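Local coordinates for protein LbaCas13a H328A (C2c2) (Lachnospiraceae bacterium NK4A179, PDB 5WLH) that binds a CRISPR guide RNA and, as a Cas13a nuclease, probably uses it to recognise and cut target RNA, at residues A[802-805]-A[806-809]. Sequence-based numbering, arbitrary orientation.
Sequences DYTL and AQIC
The Tyr803 ring and the Gln807 amide stand nearly perpendicular, their planes 80° apart, and OE1 of Gln807 approaches ring atom CD1 of Tyr803 obliquely, at 3.5 Å. That same oxygen takes part in the capping box formed by Thr804 and Gln807, the reciprocal pairing that here starts helix 805-813. Thr804 N donates to Gln807 OE1 (2.9 Å), tilted 22° from the amide carbonyl plane; in return Gln807 N donates to Thr804 OG1 (3.0 Å). Thr804 is the N-cap residue; with chi1 at 65° its OG1 comes within bonding range of Gln807 N. With an alanine at Gln807 the side-chain amide is gone, and Thr804 N would probably lose its acceptor within the box and the Tyr803 ring the group beside CD1. Next to the box, Ile808 lays CG1 4.3 Å from Tyr803 CB and continues onto Ile793, Ile796 and Val797 of helix 786-799, while Leu805 touches Val738 and Phe742 of helix 736-745. The cap thus sits where the loop after one helix turns into the next, with Trp933 of helix 915-941 against Gln807. Regular helical bonding then takes over: Ile808 N donates to Thr804 O, and Cys809 N reaches Leu805 O at 2.9 Å.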
# COMPACT_ATOMS: atom_id res chain seq x y z
N ASP A 802 -19.77 19.13 17.18
CA ASP A 802 -19.22 19.97 16.13
C ASP A 802 -18.53 19.19 15.02
O ASP A 802 -17.91 19.81 14.15
CB ASP A 802 -18.22 20.97 16.73
CG ASP A 802 -18.83 21.82 17.83
OD1 ASP A 802 -20.07 21.99 17.83
OD2 ASP A 802 -18.07 22.30 18.70
N TYR A 803 -18.61 17.86 15.03
CA TYR A 803 -18.02 17.07 13.95
C TYR A 803 -18.72 17.39 12.64
O TYR A 803 -19.95 17.31 12.54
CB TYR A 803 -18.15 15.57 14.24
CG TYR A 803 -17.09 15.00 15.18
CD1 TYR A 803 -15.86 15.60 15.33
CD2 TYR A 803 -17.35 13.84 15.91
CE1 TYR A 803 -14.89 15.08 16.20
CE2 TYR A 803 -16.40 13.30 16.77
CZ TYR A 803 -15.18 13.93 16.91
OH TYR A 803 -14.24 13.39 17.78
N THR A 804 -17.94 17.75 11.64
CA THR A 804 -18.48 18.01 10.32
C THR A 804 -19.10 16.74 9.74
O THR A 804 -18.90 15.63 10.25
CB THR A 804 -17.38 18.52 9.39
OG1 THR A 804 -16.42 17.48 9.20
CG2 THR A 804 -16.70 19.70 10.01
N LEU A 805 -19.87 16.91 8.67
CA LEU A 805 -20.38 15.75 7.93
C LEU A 805 -19.23 14.87 7.46
O LEU A 805 -19.30 13.64 7.53
CB LEU A 805 -21.23 16.20 6.75
CG LEU A 805 -21.72 15.12 5.77
CD1 LEU A 805 -22.61 14.09 6.45
CD2 LEU A 805 -22.48 15.77 4.61
N ALA A 806 -18.16 15.49 6.96
CA ALA A 806 -17.00 14.70 6.55
C ALA A 806 -16.48 13.87 7.72
O ALA A 806 -16.16 12.70 7.55
CB ALA A 806 -15.91 15.62 6.01
N GLN A 807 -16.41 14.47 8.91
CA GLN A 807 -15.88 13.75 10.06
C GLN A 807 -16.81 12.65 10.52
O GLN A 807 -16.35 11.59 10.97
CB GLN A 807 -15.56 14.73 11.19
CG GLN A 807 -14.42 15.67 10.80
CD GLN A 807 -14.21 16.83 11.75
OE1 GLN A 807 -15.16 17.36 12.34
NE2 GLN A 807 -12.97 17.25 11.89
N ILE A 808 -18.13 12.85 10.40
CA ILE A 808 -19.05 11.74 10.64
C ILE A 808 -18.80 10.62 9.64
O ILE A 808 -18.73 9.44 10.01
CB ILE A 808 -20.51 12.23 10.60
CG1 ILE A 808 -20.74 13.25 11.71
CG2 ILE A 808 -21.44 11.06 10.74
CD1 ILE A 808 -22.02 14.06 11.55
N CYS A 809 -18.64 10.97 8.35
CA CYS A 809 -18.37 9.95 7.34
C CYS A 809 -17.09 9.19 7.65
O CYS A 809 -17.04 7.96 7.50
CB CYS A 809 -18.24 10.57 5.95
SG CYS A 809 -19.77 11.17 5.22